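Local atomic coordinates of D-isomer specific 2-hydroxyacid dehydrogenase NAD-binding (Xanthobacter autotrophicus, PDB entry 4XA8), a protein that binds NADPH and probably acts as an oxidoreductase of the D-2-hydroxyacid dehydrogenase family, interconverting 2-hydroxyacids and 2-oxoacids. Residues A[10-15]-A[54-59]; A[48-53]-A[68-73]; A[72-77]-A[91-96]; A[239-244]-A[259-264]. All coordinates share one frame; numbering follows the deposited sequence.

Interaction 1: residues A[10-15]-A[54-59]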
loop_
_atom_site.group_PDB
_atom_site.type_symbol
_atom_site.label_atom_id
_atom_site.label_comp_id
_atom_site.label_asym_id
_atom_site.label_seq_id
_atom_site.Cartn_x
_atom_site.Cartn_y
_atom_site.Cartn_z
ATOM N N LEU A 10 9.331 -24.008 -28.831
ATOM C CA LEU A 10 8.431 -22.984 -28.340
ATOM C C LEU A 10 8.946 -21.612 -28.698
ATOM O O LEU A 10 10.123 -21.312 -28.484
ATOM C CB LEU A 10 8.314 -23.062 -26.816
ATOM C CG LEU A 10 7.324 -22.057 -26.220
ATOM C CD1 LEU A 10 6.637 -22.640 -24.991
ATOM C CD2 LEU A 10 8.039 -20.741 -25.897
ATOM N N VAL A 11 8.050 -20.766 -29.205
ATOM C CA VAL A 11 8.347 -19.360 -29.467
ATOM C C VAL A 11 7.615 -18.474 -28.451
ATOM O O VAL A 11 6.433 -18.679 -28.188
ATOM C CB VAL A 11 7.970 -18.921 -30.915
ATOM C CG1 VAL A 11 6.461 -18.939 -31.142
ATOM C CG2 VAL A 11 8.478 -17.517 -31.196
ATOM N N PHE A 12 8.339 -17.493 -27.931
ATOM C CA PHE A 12 7.842 -16.521 -26.970
ATOM C C PHE A 12 7.749 -15.127 -27.595
ATOM O O PHE A 12 8.733 -14.634 -28.224
ATOM C CB PHE A 12 8.875 -16.394 -25.838
ATOM C CG PHE A 12 8.495 -15.412 -24.759
ATOM C CD1 PHE A 12 8.811 -14.077 -24.866
ATOM C CD2 PHE A 12 7.824 -15.848 -23.619
ATOM C CE1 PHE A 12 8.488 -13.186 -23.833
ATOM C CE2 PHE A 12 7.473 -14.953 -22.612
ATOM C CZ PHE A 12 7.835 -13.629 -22.724
ATOM N N TYR A 13 6.610 -14.470 -27.393
ATOM C CA TYR A 13 6.501 -13.065 -27.741
ATOM C C TYR A 13 5.766 -12.270 -26.650
ATOM O O TYR A 13 4.606 -12.556 -26.307
ATOM C CB TYR A 13 5.790 -12.823 -29.091
ATOM C CG TYR A 13 5.799 -11.357 -29.445
ATOM C CD1 TYR A 13 4.834 -10.500 -28.934
ATOM C CD2 TYR A 13 6.803 -10.808 -30.238
ATOM C CE1 TYR A 13 4.856 -9.139 -29.199
ATOM C CE2 TYR A 13 6.829 -9.444 -30.526
ATOM C CZ TYR A 13 5.848 -8.615 -29.999
ATOM O OH TYR A 13 5.840 -7.250 -30.247
ATOM N N SER A 14 6.412 -11.224 -26.162
ATOM C CA SER A 14 5.685 -10.218 -25.374
ATOM C C SER A 14 6.469 -8.902 -25.280
ATOM O O SER A 14 7.658 -8.927 -25.067
ATOM C CB SER A 14 5.372 -10.742 -23.982
ATOM O OG SER A 14 4.792 -9.705 -23.182
ATOM N N ALA A 15 5.802 -7.766 -25.453
ATOM C CA ALA A 15 6.454 -6.448 -25.218
ATOM C C ALA A 15 6.409 -6.042 -23.743
ATOM O O ALA A 15 7.021 -5.026 -23.364
ATOM C CB ALA A 15 5.782 -5.380 -26.068
ATOM N N TYR A 54 4.717 -24.518 -30.536
ATOM C CA TYR A 54 4.020 -23.893 -29.422
ATOM C C TYR A 54 4.357 -22.407 -29.423
ATOM O O TYR A 54 5.486 -22.035 -29.753
ATOM C CB TYR A 54 4.432 -24.584 -28.114
ATOM C CG TYR A 54 4.813 -26.051 -28.295
ATOM C CD1 TYR A 54 3.843 -27.037 -28.512
ATOM C CD2 TYR A 54 6.148 -26.444 -28.299
ATOM C CE1 TYR A 54 4.194 -28.364 -28.688
ATOM C CE2 TYR A 54 6.515 -27.769 -28.491
ATOM C CZ TYR A 54 5.535 -28.718 -28.687
ATOM O OH TYR A 54 5.911 -30.019 -28.882
ATOM N N ALA A 55 3.364 -21.575 -29.104
ATOM C CA ALA A 55 3.542 -20.125 -28.969
ATOM C C ALA A 55 3.016 -19.621 -27.621
ATOM O O ALA A 55 1.855 -19.842 -27.278
ATOM C CB ALA A 55 2.846 -19.410 -30.129
ATOM N N LEU A 56 3.899 -18.970 -26.864
ATOM C CA LEU A 56 3.558 -18.316 -25.610
ATOM C C LEU A 56 3.638 -16.823 -25.852
ATOM O O LEU A 56 4.713 -16.296 -26.112
ATOM C CB LEU A 56 4.551 -18.746 -24.524
ATOM C CG LEU A 56 4.455 -18.060 -23.157
ATOM C CD1 LEU A 56 3.112 -18.389 -22.556
ATOM C CD2 LEU A 56 5.608 -18.549 -22.283
ATOM N N VAL A 57 2.500 -16.144 -25.814
ATOM C CA VAL A 57 2.435 -14.787 -26.341
ATOM C C VAL A 57 1.571 -13.812 -25.547
ATOM O O VAL A 57 0.597 -14.204 -24.870
ATOM C CB VAL A 57 1.884 -14.768 -27.792
ATOM C CG1 VAL A 57 2.708 -15.612 -28.736
ATOM C CG2 VAL A 57 0.436 -15.218 -27.808
ATOM N N TRP A 58 1.915 -12.524 -25.671
ATOM C CA TRP A 58 1.006 -11.436 -25.314
ATOM C C TRP A 58 0.911 -10.402 -26.466
ATOM O O TRP A 58 1.911 -9.814 -26.886
ATOM C CB TRP A 58 1.426 -10.767 -24.010
ATOM C CG TRP A 58 0.479 -9.707 -23.550
ATOM C CD1 TRP A 58 0.588 -8.359 -23.776
ATOM C CD2 TRP A 58 -0.747 -9.891 -22.827
ATOM N NE1 TRP A 58 -0.462 -7.695 -23.193
ATOM C CE2 TRP A 58 -1.307 -8.609 -22.621
ATOM C CE3 TRP A 58 -1.431 -11.015 -22.341
ATOM C CZ2 TRP A 58 -2.515 -8.416 -21.929
ATOM C CZ3 TRP A 58 -2.633 -10.825 -21.654
ATOM C CH2 TRP A 58 -3.161 -9.534 -21.456
ATOM N N LYS A 59 -0.296 -10.225 -26.993
ATOM C CA LYS A 59 -0.577 -9.275 -28.096
ATOM C C LYS A 59 0.507 -9.200 -29.191
ATOM O O LYS A 59 1.068 -8.134 -29.426
ATOM C CB LYS A 59 -0.842 -7.896 -27.520
ATOM C CG LYS A 59 -2.050 -7.893 -26.617
ATOM C CD LYS A 59 -2.565 -6.470 -26.409
ATOM C CE LYS A 59 -3.302 -6.326 -25.093
ATOM N NZ LYS A 59 -3.024 -4.989 -24.497
HETATM O O HOH W 1 3.126 -7.632 -26.124
#

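Interaction 2: residues A[48-53]-A[68-73]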
loop_
_atom_site.group_PDB
_atom_site.type_symbol
_atom_site.label_atom_id
_atom_site.label_comp_id
_atom_site.label_asym_id
_atom_site.label_seq_id
_atom_site.Cartn_x
_atom_site.Cartn_y
_atom_site.Cartn_z
ATOM N N ASP A 48 14.571 -22.321 -37.867
ATOM C CA ASP A 48 13.561 -22.836 -38.814
ATOM C C ASP A 48 12.136 -22.734 -38.255
ATOM O O ASP A 48 11.791 -23.424 -37.298
ATOM C CB ASP A 48 13.889 -24.295 -39.205
ATOM C CG ASP A 48 12.991 -24.837 -40.316
ATOM O OD1 ASP A 48 11.949 -24.212 -40.643
ATOM O OD2 ASP A 48 13.334 -25.906 -40.860
ATOM N N PRO A 49 11.297 -21.866 -38.845
ATOM C CA PRO A 49 9.953 -21.671 -38.250
ATOM C C PRO A 49 9.014 -22.888 -38.374
ATOM O O PRO A 49 8.049 -23.006 -37.634
ATOM C CB PRO A 49 9.385 -20.455 -39.015
ATOM C CG PRO A 49 10.233 -20.299 -40.220
ATOM C CD PRO A 49 11.583 -20.889 -39.911
ATOM N N GLU A 50 9.304 -23.791 -39.292
ATOM C CA GLU A 50 8.564 -25.047 -39.376
ATOM C C GLU A 50 8.722 -25.910 -38.124
ATOM O O GLU A 50 7.867 -26.752 -37.855
ATOM C CB GLU A 50 8.976 -25.827 -40.639
ATOM C CG GLU A 50 8.532 -25.118 -41.904
ATOM C CD GLU A 50 8.613 -25.992 -43.135
ATOM O OE1 GLU A 50 9.685 -25.994 -43.770
ATOM O OE2 GLU A 50 7.601 -26.658 -43.455
ATOM N N GLU A 51 9.781 -25.685 -37.345
ATOM C CA GLU A 51 10.031 -26.488 -36.139
ATOM C C GLU A 51 9.275 -25.970 -34.932
ATOM O O GLU A 51 9.263 -26.621 -33.889
ATOM C CB GLU A 51 11.538 -26.571 -35.838
ATOM C CG GLU A 51 12.302 -27.397 -36.864
ATOM C CD GLU A 51 13.810 -27.430 -36.633
ATOM O OE1 GLU A 51 14.490 -28.307 -37.204
ATOM O OE2 GLU A 51 14.332 -26.581 -35.893
ATOM N N VAL A 52 8.641 -24.800 -35.065
ATOM C CA VAL A 52 7.930 -24.149 -33.965
ATOM C C VAL A 52 6.533 -24.714 -33.845
ATOM O O VAL A 52 5.743 -24.666 -34.790
ATOM C CB VAL A 52 7.816 -22.631 -34.202
ATOM C CG1 VAL A 52 6.932 -21.993 -33.154
ATOM C CG2 VAL A 52 9.196 -22.004 -34.169
ATOM N N ARG A 53 6.220 -25.252 -32.681
ATOM C CA ARG A 53 4.940 -25.921 -32.498
ATOM C C ARG A 53 4.100 -25.345 -31.362
ATOM O O ARG A 53 2.904 -25.615 -31.265
ATOM C CB ARG A 53 5.185 -27.410 -32.304
ATOM C CG ARG A 53 5.779 -28.054 -33.544
ATOM C CD ARG A 53 6.238 -29.461 -33.255
ATOM N NE ARG A 53 5.139 -30.420 -33.299
ATOM C CZ ARG A 53 5.270 -31.728 -33.083
ATOM N NH1 ARG A 53 6.457 -32.255 -32.791
ATOM N NH2 ARG A 53 4.203 -32.515 -33.142
ATOM N N PHE A 68 4.275 -19.631 -38.568
ATOM C CA PHE A 68 4.499 -20.933 -37.928
ATOM C C PHE A 68 3.425 -21.892 -38.389
ATOM O O PHE A 68 2.423 -22.076 -37.693
ATOM C CB PHE A 68 4.458 -20.747 -36.386
ATOM C CG PHE A 68 5.334 -19.620 -35.897
ATOM C CD1 PHE A 68 6.706 -19.694 -36.043
ATOM C CD2 PHE A 68 4.784 -18.484 -35.302
ATOM C CE1 PHE A 68 7.522 -18.662 -35.615
ATOM C CE2 PHE A 68 5.592 -17.450 -34.889
ATOM C CZ PHE A 68 6.965 -17.536 -35.034
ATOM N N PRO A 69 3.594 -22.488 -39.600
ATOM C CA PRO A 69 2.529 -23.331 -40.144
ATOM C C PRO A 69 2.193 -24.578 -39.295
ATOM O O PRO A 69 1.048 -24.998 -39.293
ATOM C CB PRO A 69 3.038 -23.704 -41.556
ATOM C CG PRO A 69 4.501 -23.510 -41.536
ATOM C CD PRO A 69 4.822 -22.527 -40.412
ATOM N N ASN A 70 3.161 -25.111 -38.540
ATOM C CA ASN A 70 2.990 -26.343 -37.742
ATOM C C ASN A 70 2.644 -26.109 -36.252
ATOM O O ASN A 70 2.720 -27.034 -35.419
ATOM C CB ASN A 70 4.278 -27.166 -37.847
ATOM C CG ASN A 70 4.610 -27.527 -39.267
ATOM O OD1 ASN A 70 3.717 -27.836 -40.050
ATOM N ND2 ASN A 70 5.894 -27.492 -39.620
ATOM N N LEU A 71 2.273 -24.874 -35.920
ATOM C CA LEU A 71 1.756 -24.535 -34.575
ATOM C C LEU A 71 0.605 -25.474 -34.145
ATOM O O LEU A 71 -0.368 -25.718 -34.915
ATOM C CB LEU A 71 1.256 -23.097 -34.596
ATOM C CG LEU A 71 1.205 -22.230 -33.366
ATOM C CD1 LEU A 71 2.578 -22.199 -32.713
ATOM C CD2 LEU A 71 0.752 -20.852 -33.843
ATOM N N LYS A 72 0.739 -25.997 -32.927
ATOM C CA LYS A 72 -0.201 -26.956 -32.339
ATOM C C LYS A 72 -0.917 -26.437 -31.092
ATOM O O LYS A 72 -1.938 -27.021 -30.679
ATOM C CB LYS A 72 0.555 -28.252 -32.014
ATOM C CG LYS A 72 1.156 -28.934 -33.267
ATOM C CD LYS A 72 1.016 -30.453 -33.242
ATOM C CE LYS A 72 1.211 -31.045 -34.636
ATOM N NZ LYS A 72 0.372 -32.249 -34.903
ATOM N N LEU A 73 -0.373 -25.363 -30.504
ATOM C CA LEU A 73 -0.762 -24.881 -29.190
ATOM C C LEU A 73 -0.384 -23.407 -29.036
ATOM O O LEU A 73 0.754 -23.009 -29.325
ATOM C CB LEU A 73 -0.068 -25.734 -28.107
ATOM C CG LEU A 73 -0.300 -25.333 -26.639
ATOM C CD1 LEU A 73 -1.786 -25.412 -26.321
ATOM C CD2 LEU A 73 0.492 -26.225 -25.681
HETATM O O HOH W 2 5.723 -23.976 -37.429
#

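Interaction 3: residues A[72-77]-A[91-96]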
loop_
_atom_site.group_PDB
_atom_site.type_symbol
_atom_site.label_atom_id
_atom_site.label_comp_id
_atom_site.label_asym_id
_atom_site.label_seq_id
_atom_site.Cartn_x
_atom_site.Cartn_y
_atom_site.Cartn_z
ATOM N N LYS A 72 0.739 -25.997 -32.927
ATOM C CA LYS A 72 -0.201 -26.956 -32.339
ATOM C C LYS A 72 -0.917 -26.437 -31.092
ATOM O O LYS A 72 -1.938 -27.021 -30.679
ATOM C CB LYS A 72 0.555 -28.252 -32.014
ATOM C CG LYS A 72 1.156 -28.934 -33.267
ATOM C CD LYS A 72 1.016 -30.453 -33.242
ATOM C CE LYS A 72 1.211 -31.045 -34.636
ATOM N NZ LYS A 72 0.372 -32.249 -34.903
ATOM N N LEU A 73 -0.373 -25.363 -30.504
ATOM C CA LEU A 73 -0.762 -24.881 -29.190
ATOM C C LEU A 73 -0.384 -23.407 -29.036
ATOM O O LEU A 73 0.754 -23.009 -29.325
ATOM C CB LEU A 73 -0.068 -25.734 -28.107
ATOM C CG LEU A 73 -0.300 -25.333 -26.639
ATOM C CD1 LEU A 73 -1.786 -25.412 -26.321
ATOM C CD2 LEU A 73 0.492 -26.225 -25.681
ATOM N N VAL A 74 -1.346 -22.588 -28.615
ATOM C CA VAL A 74 -1.075 -21.219 -28.178
ATOM C C VAL A 74 -1.355 -21.080 -26.693
ATOM O O VAL A 74 -2.327 -21.655 -26.174
ATOM C CB VAL A 74 -1.929 -20.199 -28.951
ATOM C CG1 VAL A 74 -1.741 -18.794 -28.384
ATOM C CG2 VAL A 74 -1.541 -20.229 -30.396
ATOM N N ILE A 75 -0.486 -20.334 -26.022
ATOM C CA ILE A 75 -0.619 -20.048 -24.602
ATOM C C ILE A 75 -0.573 -18.528 -24.423
ATOM O O ILE A 75 0.401 -17.887 -24.788
ATOM C CB ILE A 75 0.499 -20.695 -23.734
ATOM C CG1 ILE A 75 0.700 -22.189 -24.055
ATOM C CG2 ILE A 75 0.161 -20.508 -22.260
ATOM C CD1 ILE A 75 1.857 -22.493 -24.997
ATOM N N ASN A 76 -1.640 -17.959 -23.892
ATOM C CA ASN A 76 -1.728 -16.529 -23.692
ATOM C C ASN A 76 -1.121 -16.155 -22.327
ATOM O O ASN A 76 -1.446 -16.767 -21.314
ATOM C CB ASN A 76 -3.202 -16.090 -23.795
ATOM C CG ASN A 76 -3.366 -14.587 -23.917
ATOM O OD1 ASN A 76 -4.037 -13.960 -23.104
ATOM N ND2 ASN A 76 -2.736 -14.002 -24.905
ATOM N N LEU A 77 -0.242 -15.161 -22.287
ATOM C CA LEU A 77 0.480 -14.805 -21.045
ATOM C C LEU A 77 -0.346 -14.033 -20.015
ATOM O O LEU A 77 0.008 -12.919 -19.639
ATOM C CB LEU A 77 1.746 -13.993 -21.337
ATOM C CG LEU A 77 2.965 -14.757 -21.808
ATOM C CD1 LEU A 77 3.948 -13.883 -22.577
ATOM C CD2 LEU A 77 3.613 -15.393 -20.587
ATOM N N PRO A 91 -4.465 -19.650 -35.947
ATOM C CA PRO A 91 -4.834 -20.907 -36.597
ATOM C C PRO A 91 -5.892 -21.691 -35.805
ATOM O O PRO A 91 -6.346 -21.255 -34.743
ATOM C CB PRO A 91 -3.500 -21.665 -36.681
ATOM C CG PRO A 91 -2.671 -21.121 -35.573
ATOM C CD PRO A 91 -3.250 -19.798 -35.125
ATOM N N ASP A 92 -6.279 -22.836 -36.348
ATOM C CA ASP A 92 -7.340 -23.660 -35.789
ATOM C C ASP A 92 -6.784 -24.626 -34.724
ATOM O O ASP A 92 -6.773 -25.837 -34.920
ATOM C CB ASP A 92 -8.013 -24.423 -36.938
ATOM C CG ASP A 92 -9.262 -25.104 -36.512
ATOM O OD1 ASP A 92 -9.717 -24.856 -35.379
ATOM O OD2 ASP A 92 -9.793 -25.896 -37.304
ATOM N N VAL A 93 -6.309 -24.083 -33.602
ATOM C CA VAL A 93 -5.635 -24.893 -32.576
ATOM C C VAL A 93 -6.082 -24.515 -31.167
ATOM O O VAL A 93 -6.671 -23.451 -30.964
ATOM C CB VAL A 93 -4.082 -24.778 -32.648
ATOM C CG1 VAL A 93 -3.590 -25.102 -34.049
ATOM C CG2 VAL A 93 -3.600 -23.407 -32.203
ATOM N N PRO A 94 -5.796 -25.387 -30.184
ATOM C CA PRO A 94 -6.090 -25.030 -28.801
ATOM C C PRO A 94 -5.354 -23.754 -28.344
ATOM O O PRO A 94 -4.174 -23.547 -28.674
ATOM C CB PRO A 94 -5.593 -26.235 -27.998
ATOM C CG PRO A 94 -5.446 -27.342 -28.976
ATOM C CD PRO A 94 -5.184 -26.720 -30.306
ATOM N N VAL A 95 -6.096 -22.929 -27.606
ATOM C CA VAL A 95 -5.611 -21.707 -27.010
ATOM C C VAL A 95 -5.809 -21.827 -25.505
ATOM O O VAL A 95 -6.911 -22.096 -25.033
ATOM C CB VAL A 95 -6.378 -20.489 -27.556
ATOM C CG1 VAL A 95 -5.829 -19.194 -26.961
ATOM C CG2 VAL A 95 -6.250 -20.466 -29.073
ATOM N N THR A 96 -4.739 -21.652 -24.754
ATOM C CA THR A 96 -4.808 -21.778 -23.322
ATOM C C THR A 96 -4.429 -20.456 -22.670
ATOM O O THR A 96 -3.786 -19.585 -23.295
ATOM C CB THR A 96 -3.867 -22.881 -22.830
ATOM O OG1 THR A 96 -2.560 -22.656 -23.369
ATOM C CG2 THR A 96 -4.378 -24.246 -23.247
#

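Interaction 4: residues A[239-244]-A[259-264]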
loop_
_atom_site.group_PDB
_atom_site.type_symbol
_atom_site.label_atom_id
_atom_site.label_comp_id
_atom_site.label_asym_id
_atom_site.label_seq_id
_atom_site.Cartn_x
_atom_site.Cartn_y
_atom_site.Cartn_z
ATOM N N VAL A 239 -11.702 1.693 -19.926
ATOM C CA VAL A 239 -11.663 3.099 -19.660
ATOM C C VAL A 239 -11.324 3.828 -20.941
ATOM O O VAL A 239 -10.433 3.404 -21.682
ATOM C CB VAL A 239 -10.645 3.400 -18.546
ATOM C CG1 VAL A 239 -10.532 4.887 -18.314
ATOM C CG2 VAL A 239 -11.089 2.726 -17.256
ATOM N N ASP A 240 -12.062 4.901 -21.225
ATOM C CA ASP A 240 -11.705 5.800 -22.325
ATOM C C ASP A 240 -10.528 6.666 -21.894
ATOM O O ASP A 240 -10.683 7.532 -21.052
ATOM C CB ASP A 240 -12.905 6.691 -22.681
ATOM C CG ASP A 240 -12.699 7.474 -23.947
ATOM O OD1 ASP A 240 -11.972 8.482 -23.933
ATOM O OD2 ASP A 240 -13.286 7.097 -24.968
ATOM N N GLU A 241 -9.349 6.421 -22.442
ATOM C CA GLU A 241 -8.137 7.052 -21.935
ATOM C C GLU A 241 -8.173 8.562 -22.180
ATOM O O GLU A 241 -7.788 9.332 -21.308
ATOM C CB GLU A 241 -6.891 6.425 -22.569
ATOM C CG GLU A 241 -5.565 6.787 -21.898
ATOM C CD GLU A 241 -4.458 5.742 -22.128
ATOM O OE1 GLU A 241 -3.440 6.063 -22.802
ATOM O OE2 GLU A 241 -4.597 4.610 -21.601
ATOM N N ALA A 242 -8.698 8.978 -23.333
ATOM C CA ALA A 242 -8.798 10.383 -23.665
ATOM C C ALA A 242 -9.648 11.087 -22.615
ATOM O O ALA A 242 -9.256 12.125 -22.075
ATOM C CB ALA A 242 -9.378 10.572 -25.057
ATOM N N ALA A 243 -10.783 10.500 -22.286
ATOM C CA ALA A 243 -11.697 11.105 -21.309
ATOM C C ALA A 243 -11.090 11.151 -19.900
ATOM O O ALA A 243 -11.309 12.096 -19.155
ATOM C CB ALA A 243 -13.030 10.354 -21.282
ATOM N N LEU A 244 -10.362 10.105 -19.542
ATOM C CA LEU A 244 -9.629 10.064 -18.269
ATOM C C LEU A 244 -8.606 11.211 -18.162
ATOM O O LEU A 244 -8.534 11.924 -17.166
ATOM C CB LEU A 244 -8.946 8.689 -18.082
ATOM C CG LEU A 244 -8.089 8.568 -16.803
ATOM C CD1 LEU A 244 -8.911 8.694 -15.541
ATOM C CD2 LEU A 244 -7.316 7.244 -16.763
ATOM N N ASP A 259 -2.445 0.958 -13.885
ATOM C CA ASP A 259 -1.578 -0.209 -14.127
ATOM C C ASP A 259 -1.684 -0.791 -15.546
ATOM O O ASP A 259 -0.948 -1.721 -15.889
ATOM C CB ASP A 259 -1.939 -1.344 -13.139
ATOM C CG ASP A 259 -0.914 -2.441 -13.092
ATOM O OD1 ASP A 259 0.280 -2.141 -12.955
ATOM O OD2 ASP A 259 -1.298 -3.635 -13.140
ATOM N N VAL A 260 -2.623 -0.275 -16.332
ATOM C CA VAL A 260 -2.976 -0.791 -17.629
ATOM C C VAL A 260 -3.386 0.397 -18.542
ATOM O O VAL A 260 -3.866 1.429 -18.044
ATOM C CB VAL A 260 -4.161 -1.759 -17.558
ATOM C CG1 VAL A 260 -3.867 -2.993 -16.706
ATOM C CG2 VAL A 260 -5.398 -1.035 -16.978
ATOM N N PHE A 261 -3.133 0.286 -19.853
ATOM C CA PHE A 261 -3.258 1.450 -20.731
ATOM C C PHE A 261 -3.777 1.001 -22.064
ATOM O O PHE A 261 -3.694 -0.167 -22.385
ATOM C CB PHE A 261 -1.913 2.166 -20.884
ATOM C CG PHE A 261 -1.315 2.543 -19.558
ATOM C CD1 PHE A 261 -0.559 1.641 -18.860
ATOM C CD2 PHE A 261 -1.635 3.732 -18.964
ATOM C CE1 PHE A 261 -0.051 1.959 -17.610
ATOM C CE2 PHE A 261 -1.143 4.063 -17.728
ATOM C CZ PHE A 261 -0.344 3.157 -17.052
ATOM N N GLU A 262 -4.266 1.938 -22.856
ATOM C CA GLU A 262 -4.712 1.583 -24.185
ATOM C C GLU A 262 -3.600 0.989 -25.035
ATOM O O GLU A 262 -3.847 -0.039 -25.665
ATOM C CB GLU A 262 -5.388 2.743 -24.901
ATOM C CG GLU A 262 -6.874 2.715 -24.624
ATOM C CD GLU A 262 -7.576 3.961 -25.095
ATOM O OE1 GLU A 262 -7.010 4.620 -26.039
ATOM O OE2 GLU A 262 -8.680 4.244 -24.521
ATOM N N VAL A 263 -2.400 1.587 -25.024
ATOM C CA VAL A 263 -1.237 1.031 -25.734
ATOM C C VAL A 263 -0.120 0.776 -24.712
ATOM O O VAL A 263 0.143 1.650 -23.889
ATOM C CB VAL A 263 -0.736 1.996 -26.824
ATOM C CG1 VAL A 263 0.512 1.433 -27.537
ATOM C CG2 VAL A 263 -1.851 2.251 -27.845
ATOM N N GLU A 264 0.469 -0.419 -24.744
ATOM C CA GLU A 264 1.498 -0.853 -23.775
ATOM C C GLU A 264 2.697 -1.514 -24.449
ATOM O O GLU A 264 2.522 -2.359 -25.349
ATOM C CB GLU A 264 0.884 -1.867 -22.813
ATOM C CG GLU A 264 -0.261 -1.325 -21.966
ATOM C CD GLU A 264 -0.899 -2.399 -21.099
ATOM O OE1 GLU A 264 -0.490 -3.569 -21.240
ATOM O OE2 GLU A 264 -1.831 -2.106 -20.302
HETATM O O HOH W 3 -1.859 4.287 -23.987
#

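Interaction 1: residues A[10-15]-A[54-59]
F12 and L56 lie on the same sheet face with their side chains slanted against each other: L56 CD2 meets the edge of the F12 ring, 3.7 Å from F12 CD2. On this face too, L10 CD2 rests 4.2 Å from L56 CB, and the Y54 ring turns its edge to the backbone N of L10. I297 and I301 of helix 290-306 pack over L56 and Y54. Strands 9-13 and 52-57 are parallel neighbours in the five-stranded sheet of the N-terminal domain, whose strand order 2-1-3-4-5 is flavodoxin-like. Four backbone bonds join them, from V11 N to Y54 O (2.9 Å) through to W58 N to Y13 O (2.8 Å). The other face carries V11, A55, Y13 and V57, with V11 CG1 3.8 Å from A55 CB. With its CG anti to the backbone N (chi1 -176°), the Y13 ring reaches beside the residues after strand 52-57 and takes W58 O in its plane, 3.6 Å from Y13 CD1; Y13 OH bonds to G41 N. One water bridges A15 N and W58 O.

Interaction 2: residues A[48-53]-A[68-73]
R53 starts against the turn at N70 and finishes alongside K72. Its CB is 4.0 Å from N70 O, and its CG comes to 3.7 Å from the same N70 O. The side chain then bends at chi3 (82°); R53 NE passes K72 CD at 4.1 Å, and the guanidinium lies beside the lysine, the two side chains pointing the same way. K72 CE lies at the guanidinium edge, 3.7 Å from R53 NH2. The tip is held from outside: NH1 bonds to S7 O, and NH2 forms a salt bridge with E305. R53 O accepts from K72 N at 2.8 Å. Further back, N70 ND2 gives a straight bond to E50 O (2.7 Å), in the carbonyl plane and on a lone pair, while a water joins P49 O, V52 O and N70 N. V52 CB presses on F68 CD1 at 3.6 Å. The type I turn from F68 to L71 thus packs on the 3-10 segment and start of strand 52-57, with V11 of strand 9-13 touching both V52 and F68, and helix 290-306 flanking K72 and L73.

Interaction 3: residues A[72-77]-A[91-96]
T96 approaches the flat carbonyl group of V74 from both faces: its hydroxyl lies on one side of the plane, with T96 OG1 3.0 Å from V74 O, and its amide on the other, with T96 N 2.8 Å from V74 O. Each donor is tilted a little over 20° from the plane, and one residue grips a single oxygen twice. This is the pairing of strand 73-76 with the last strand, 95-97, of the flavodoxin-like parallel sheet. V74 N bonds almost straight to P94 O (3.0 Å), and N76 N to T96 O continues the parallel pattern. With OG1 between the backbone N and the carbonyl carbon (chi1 52°), the threonine hydroxyl reaches the same oxygen as the amide. That rotation also sets the hydroxyl against I75, the two side chains running side by side with I75 CG1 3.4 Å from T96 OG1. L73 crosses T96 at about a right angle, and N300 of helix 290-306 packs on both. On the face of V74 and V95, V74 CG2 also meets V93 of the preceding loop, the two side chains nearly perpendicular. At the end of strand 73-76 the side chain of N76 lies about 5 Å from that of R97, which binds NADPH. Where the segments diverge, the P94 ring leans on the K72 carbonyl, with P94 CD 3.3 Å from K72 O.

Interaction 4: residues A[239-244]-A[259-264]
E241 and E262 exchange bonds, each carboxylate taking the other's backbone amide: E241 N to E262 OE2 is 3.1 Å, and E262 N to E241 OE2 is 3.0 Å. The site is the N-terminal end of helix 241-250 in the Rossmann-type NAD-binding domain, where it faces the loop after strand 253-258. The two side chains run antiparallel to one another, and their carboxylate planes are tilted by only 16°. Neither oxygen is met in plane; the amide lies 47° out of the E262 carboxylate plane and 37° out of that of E241. The E241 amide, at the helix N-terminus, probably eases the negative charge of E262. Another amide of the first turn, that of A243, is capped by N-cap residue D240, with A243 N 2.9 Å from D240 OD1. The second oxygen of E241, OE1, receives a water at 2.7 Å, and this water accepts from V263 N. On the loop, F261 N goes to the anti lone pair of E264 OE2 (2.8 Å). D259, which binds NADPH, is fixed by T281 OG1 and the amides of L284 and A285, while W134 of the second subunit packs on F261 and E264. The F261 ring turns its edge to the bonded carboxylate, with F261 CD2 4.1 Å from E241 OE2.

Overall arrangement
Interactions 1 and 3 pair strands of the N-terminal five-stranded parallel sheet, and interaction 2 packs at its end; the three centres are 10 to 12 Å apart. Along the chain the segments of interactions 1 and 2 alternate, and interaction 3 begins at K72 and L73, where interaction 2 ends. Strand 52-57 serves both 1 and 2; strand 73-76 lies against its other side, joined to A55 and V57 by backbone bonds, and passes the sheet on to its edge at 95-97. Interaction 4 comes last, in the NAD-binding domain with its seven-stranded sheet, its centre 23 to 34 Å from the others. NADPH-binding residues R97, beyond interaction 3, and D259, within interaction 4, are consistent with a cofactor site in the cleft between the domains.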